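Long-range contacts in Card1 endonuclease domain-containing protein (Vibrio cholerae, PDB 1XMX), which is of unknown function but probably binds nucleic acid, and appears to carry a Card1-like endonuclease domain of the PDDEXK clan in its C-terminal part: residues Ile9-Pro14 against Ala93-Arg98; Phe60-Gly65 against Lys72-Glu77. All blocks are in the same frame, centred on the assembly; numbering follows the deposited sequence.

Contact 1. Residues Ile9-Pro14 against Ala93-Arg98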
loop_
_atom_site.group_PDB
_atom_site.type_symbol
_atom_site.label_atom_id
_atom_site.label_comp_id
_atom_site.label_asym_id
_atom_site.label_seq_id
_atom_site.Cartn_x
_atom_site.Cartn_y
_atom_site.Cartn_z
ATOM N N ILE A 9 -8.043 2.589 -21.813
ATOM C CA ILE A 9 -9.363 1.963 -21.667
ATOM C C ILE A 9 -9.551 1.683 -20.173
ATOM O O ILE A 9 -8.762 0.971 -19.570
ATOM C CB ILE A 9 -9.528 0.629 -22.446
ATOM C CG1 ILE A 9 -9.102 0.732 -23.938
ATOM C CG2 ILE A 9 -10.997 0.157 -22.386
ATOM C CD1 ILE A 9 -9.819 1.669 -24.636
ATOM N N ILE A 10 -10.550 2.311 -19.567
ATOM C CA ILE A 10 -10.800 2.092 -18.151
ATOM C C ILE A 10 -11.154 0.630 -17.865
ATOM O O ILE A 10 -11.903 -0.025 -18.616
ATOM C CB ILE A 10 -11.919 3.037 -17.598
ATOM C CG1 ILE A 10 -11.382 4.470 -17.377
ATOM C CG2 ILE A 10 -12.480 2.502 -16.216
ATOM C CD1 ILE A 10 -12.475 5.482 -17.206
ATOM N N ASP A 11 -10.608 0.118 -16.767
ATOM C CA ASP A 11 -11.123 -1.110 -16.190
ATOM C C ASP A 11 -11.140 -1.010 -14.661
ATOM O O ASP A 11 -11.001 0.082 -14.145
ATOM C CB ASP A 11 -10.433 -2.372 -16.751
ATOM C CG ASP A 11 -8.987 -2.539 -16.292
ATOM O OD1 ASP A 11 -8.547 -1.824 -15.366
ATOM O OD2 ASP A 11 -8.292 -3.405 -16.877
ATOM N N GLN A 12 -11.357 -2.127 -13.955
ATOM C CA GLN A 12 -11.448 -2.104 -12.509
ATOM C C GLN A 12 -10.075 -2.009 -11.856
ATOM O O GLN A 12 -9.969 -1.672 -10.710
ATOM C CB GLN A 12 -12.212 -3.311 -11.986
ATOM C CG GLN A 12 -13.532 -3.561 -12.727
ATOM C CD GLN A 12 -14.602 -2.436 -12.605
ATOM O OE1 GLN A 12 -15.132 -2.196 -11.505
ATOM N NE2 GLN A 12 -14.958 -1.779 -13.761
ATOM N N ASP A 13 -9.009 -2.261 -12.593
ATOM C CA ASP A 13 -7.684 -1.932 -12.052
ATOM C C ASP A 13 -6.861 -1.051 -13.005
ATOM O O ASP A 13 -6.043 -1.567 -13.734
ATOM C CB ASP A 13 -6.958 -3.250 -11.718
ATOM C CG ASP A 13 -5.628 -3.042 -11.137
ATOM O OD1 ASP A 13 -5.053 -1.922 -11.169
ATOM O OD2 ASP A 13 -5.109 -4.012 -10.642
ATOM N N PRO A 14 -7.118 0.273 -13.039
ATOM C CA PRO A 14 -6.546 1.144 -14.056
ATOM C C PRO A 14 -5.303 1.905 -13.657
ATOM O O PRO A 14 -4.999 2.910 -14.270
ATOM C CB PRO A 14 -7.660 2.145 -14.286
ATOM C CG PRO A 14 -8.324 2.269 -12.921
ATOM C CD PRO A 14 -8.035 1.022 -12.162
ATOM N N ALA A 93 -2.352 0.486 -24.003
ATOM C CA ALA A 93 -3.116 -0.733 -24.063
ATOM C C ALA A 93 -2.940 -1.582 -22.802
ATOM O O ALA A 93 -3.145 -2.798 -22.857
ATOM C CB ALA A 93 -2.632 -1.561 -25.293
ATOM N N SER A 94 -2.551 -0.969 -21.691
ATOM C CA SER A 94 -2.307 -1.708 -20.448
ATOM C C SER A 94 -3.607 -2.296 -19.812
ATOM O O SER A 94 -3.556 -3.303 -19.074
ATOM C CB SER A 94 -1.616 -0.796 -19.408
ATOM O OG SER A 94 -0.378 -0.310 -19.902
ATOM N N CYS A 95 -4.737 -1.642 -20.043
ATOM C CA CYS A 95 -5.930 -1.950 -19.294
ATOM C C CYS A 95 -7.123 -2.171 -20.224
ATOM O O CYS A 95 -7.095 -1.787 -21.387
ATOM C CB CYS A 95 -6.253 -0.800 -18.335
ATOM S SG CYS A 95 -4.949 -0.483 -17.136
ATOM N N GLY A 96 -8.169 -2.783 -19.698
ATOM C CA GLY A 96 -9.451 -2.866 -20.391
ATOM C C GLY A 96 -9.814 -4.294 -20.729
ATOM O O GLY A 96 -8.941 -5.142 -21.030
ATOM N N LEU A 97 -11.102 -4.567 -20.740
ATOM C CA LEU A 97 -11.594 -5.889 -21.228
ATOM C C LEU A 97 -11.085 -6.193 -22.655
ATOM O O LEU A 97 -10.937 -5.285 -23.496
ATOM C CB LEU A 97 -13.123 -5.966 -21.144
ATOM C CG LEU A 97 -13.777 -6.009 -19.736
ATOM C CD1 LEU A 97 -15.309 -5.869 -19.794
ATOM C CD2 LEU A 97 -13.415 -7.234 -18.873
ATOM N N ARG A 98 -10.783 -7.457 -22.936
ATOM C CA ARG A 98 -10.087 -7.722 -24.200
ATOM C C ARG A 98 -10.889 -7.369 -25.442
ATOM O O ARG A 98 -10.311 -6.927 -26.395
ATOM C CB ARG A 98 -9.418 -9.111 -24.220
ATOM C CG ARG A 98 -8.273 -9.173 -23.169
ATOM C CD ARG A 98 -7.935 -10.598 -22.731
ATOM N NE ARG A 98 -6.883 -10.574 -21.704
ATOM C CZ ARG A 98 -7.114 -10.476 -20.393
ATOM N NH1 ARG A 98 -8.368 -10.404 -19.931
ATOM N NH2 ARG A 98 -6.103 -10.454 -19.545
HETATM O O HOH W 1 -6.012 0.791 -21.877
HETATM O O HOH W 2 -12.896 -2.636 -19.847
#
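The carboxylate of D11 receives the backbone N-H of G96, with G96 N 2.9 Å from D11 OD2 and a fairly straight N-H...O angle of 158°. The two loops follow the neighbouring parallel strands 4-9 and 88-92 of a Rossmann-like alpha/beta domain, at the ends where helices 15-22 and 98-110 begin. G96 N comes from above the carboxylate, 54° out of its plane. With chi1 at 70°, the carboxylate of D11 sits between its own backbone N and carbonyl carbon, and its other oxygen, OD1, takes a weak bond from D13 N. The two bonds, one of them weak, probably limit rotation of the carboxylate. Two waters bridge the backbones: one accepts from I9 N and donates to C95 O, the other donates to I10 O and accepts from L97 N, the N-cap residue of helix 98-110. G96, whose positive phi suits a glycine, packs against I9, with I9 CG2 3.9 Å from G96 CA. C95 points toward loop 9-14, its CB 3.3 Å from I9 O, and its SG rests 3.8 Å from P14 CA.

Contact 2. Residues Phe60-Gly65 against Lys72-Glu77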
loop_
_atom_site.group_PDB
_atom_site.type_symbol
_atom_site.label_atom_id
_atom_site.label_comp_id
_atom_site.label_asym_id
_atom_site.label_seq_id
_atom_site.Cartn_x
_atom_site.Cartn_y
_atom_site.Cartn_z
ATOM N N PHE A 60 -14.548 9.405 -22.906
ATOM C CA PHE A 60 -15.261 9.149 -24.141
ATOM C C PHE A 60 -15.994 7.827 -23.929
ATOM O O PHE A 60 -15.378 6.787 -23.671
ATOM C CB PHE A 60 -14.295 9.085 -25.327
ATOM C CG PHE A 60 -14.956 8.645 -26.620
ATOM C CD1 PHE A 60 -15.014 7.296 -26.978
ATOM C CD2 PHE A 60 -15.521 9.582 -27.475
ATOM C CE1 PHE A 60 -15.654 6.903 -28.156
ATOM C CE2 PHE A 60 -16.135 9.191 -28.695
ATOM C CZ PHE A 60 -16.200 7.844 -29.003
ATOM N N GLU A 61 -17.326 7.870 -24.028
ATOM C CA GLU A 61 -18.158 6.713 -23.671
ATOM C C GLU A 61 -18.467 5.858 -24.852
ATOM O O GLU A 61 -19.058 6.336 -25.835
ATOM C CB GLU A 61 -19.508 7.149 -23.097
ATOM C CG GLU A 61 -19.592 6.974 -21.623
ATOM C CD GLU A 61 -20.895 7.429 -21.032
ATOM O OE1 GLU A 61 -21.984 7.211 -21.668
ATOM O OE2 GLU A 61 -20.816 7.997 -19.909
ATOM N N ILE A 62 -18.142 4.576 -24.728
ATOM C CA ILE A 62 -18.552 3.633 -25.733
ATOM C C ILE A 62 -19.828 2.986 -25.263
ATOM O O ILE A 62 -20.192 3.050 -24.107
ATOM C CB ILE A 62 -17.505 2.537 -25.998
ATOM C CG1 ILE A 62 -16.885 2.096 -24.686
ATOM C CG2 ILE A 62 -16.355 3.056 -26.987
ATOM C CD1 ILE A 62 -16.361 0.641 -24.656
ATOM N N PRO A 63 -20.515 2.330 -26.176
ATOM C CA PRO A 63 -21.694 1.659 -25.714
ATOM C C PRO A 63 -21.230 0.485 -24.867
ATOM O O PRO A 63 -20.099 0.030 -24.969
ATOM C CB PRO A 63 -22.398 1.238 -27.023
ATOM C CG PRO A 63 -21.358 1.276 -28.098
ATOM C CD PRO A 63 -20.238 2.152 -27.621
ATOM N N ALA A 64 -22.080 0.032 -23.991
ATOM C CA ALA A 64 -21.685 -0.959 -22.977
ATOM C C ALA A 64 -21.817 -2.442 -23.416
ATOM O O ALA A 64 -21.170 -3.305 -22.848
ATOM C CB ALA A 64 -22.474 -0.693 -21.679
ATOM N N GLY A 65 -22.625 -2.735 -24.423
ATOM C CA GLY A 65 -22.718 -4.098 -24.932
ATOM C C GLY A 65 -21.425 -4.680 -25.472
ATOM O O GLY A 65 -20.384 -3.986 -25.605
ATOM N N LYS A 72 -15.915 -0.401 -32.303
ATOM C CA LYS A 72 -14.973 0.068 -33.315
ATOM C C LYS A 72 -15.491 1.295 -34.044
ATOM O O LYS A 72 -14.746 2.185 -34.440
ATOM C CB LYS A 72 -14.741 -1.024 -34.370
ATOM C CG LYS A 72 -13.880 -2.167 -33.865
ATOM C CD LYS A 72 -13.428 -3.144 -34.969
ATOM C CE LYS A 72 -12.626 -4.276 -34.274
ATOM N NZ LYS A 72 -12.202 -5.436 -35.149
ATOM N N SER A 73 -16.788 1.287 -34.321
ATOM C CA SER A 73 -17.420 2.458 -34.878
ATOM C C SER A 73 -17.320 3.724 -33.961
ATOM O O SER A 73 -17.013 4.833 -34.450
ATOM C CB SER A 73 -18.865 2.119 -35.156
ATOM O OG SER A 73 -19.165 2.707 -36.352
ATOM N N ALA A 74 -17.600 3.569 -32.660
ATOM C CA ALA A 74 -17.507 4.698 -31.741
ATOM C C ALA A 74 -16.061 5.188 -31.706
ATOM O O ALA A 74 -15.796 6.371 -31.803
ATOM C CB ALA A 74 -18.016 4.289 -30.293
ATOM N N ILE A 75 -15.115 4.258 -31.656
ATOM C CA ILE A 75 -13.715 4.638 -31.517
ATOM C C ILE A 75 -13.115 5.243 -32.786
ATOM O O ILE A 75 -12.235 6.104 -32.725
ATOM C CB ILE A 75 -12.858 3.457 -30.967
ATOM C CG1 ILE A 75 -13.350 3.081 -29.545
ATOM C CG2 ILE A 75 -11.334 3.820 -30.995
ATOM C CD1 ILE A 75 -12.836 1.701 -28.986
ATOM N N ARG A 76 -13.571 4.777 -33.936
ATOM C CA ARG A 76 -13.112 5.339 -35.197
ATOM C C ARG A 76 -13.586 6.793 -35.355
ATOM O O ARG A 76 -12.858 7.618 -35.856
ATOM C CB ARG A 76 -13.597 4.479 -36.349
ATOM C CG ARG A 76 -12.826 4.687 -37.597
ATOM C CD ARG A 76 -13.081 3.536 -38.567
ATOM N NE ARG A 76 -12.156 2.402 -38.362
ATOM C CZ ARG A 76 -10.865 2.399 -38.727
ATOM N NH1 ARG A 76 -10.328 3.490 -39.317
ATOM N NH2 ARG A 76 -10.121 1.298 -38.528
ATOM N N GLU A 77 -14.803 7.095 -34.910
ATOM C CA GLU A 77 -15.271 8.479 -34.813
ATOM C C GLU A 77 -14.354 9.352 -33.947
ATOM O O GLU A 77 -13.992 10.439 -34.325
ATOM C CB GLU A 77 -16.699 8.528 -34.247
ATOM C CG GLU A 77 -17.746 8.449 -35.317
ATOM C CD GLU A 77 -19.182 8.636 -34.793
ATOM O OE1 GLU A 77 -19.401 9.625 -34.022
ATOM O OE2 GLU A 77 -20.083 7.803 -35.186
#
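Apolar contacts between F60, I62 and P63 on one side and A74 and I75 on the other join the end of edge strand 56-61 to helix 68-85, the helix that follows it in the alpha/beta domain. The methyl of A74 is the common point. It meets I62 CG2 at 3.9 Å and P63 CD at 4.1 Å, while F60 CE1 lies 4.1 Å from the same A74 CB. The CG2 branch of I62 also reaches I75, 3.9 Å from I75 CG1, so one methyl touches both helix residues. It is placed there by a chi1 of 40°, which puts CG2 beside the backbone N and CG1 between that N and the carbonyl carbon. The second kind is a close approach of F60 to the helix backbone: a chi1 of 173°, with CG anti to the backbone N, carries the ring toward the helix, and CZ lies 3.2 Å from A74 O, obliquely to the ring, possibly as a weak C-H...O contact. Around this patch, I34 of strand 30-35 touches F60 and I62, and A104 and F108 of helix 98-110 cover I75. Without a hydrogen bond between the two segments, the strand end and the helix are held to each other by shape and apolar burial.

Both contacts belong to the N-terminal alpha/beta domain, where strands 56-61, 30-35, 4-9 and 88-92 lie side by side in parallel in one sheet. Contact 2 falls inside the chain loop that contact 1 closes: residues 60-77 lie between 9-14 and 93-98. Their centres are about 15 Å apart and their nearest atoms about 5 Å, without touching. Contact 1 joins loops after the inner strands 4-9 and 88-92, while contact 2 packs helix 68-85 against the outermost strand 56-61. Helix 98-110 runs from contact 1 toward contact 2. Both lie where strands give way to loops and helices, the end at which Rossmann-like domains often bind ligands; a magnesium ion is bound about 7 Å from G96.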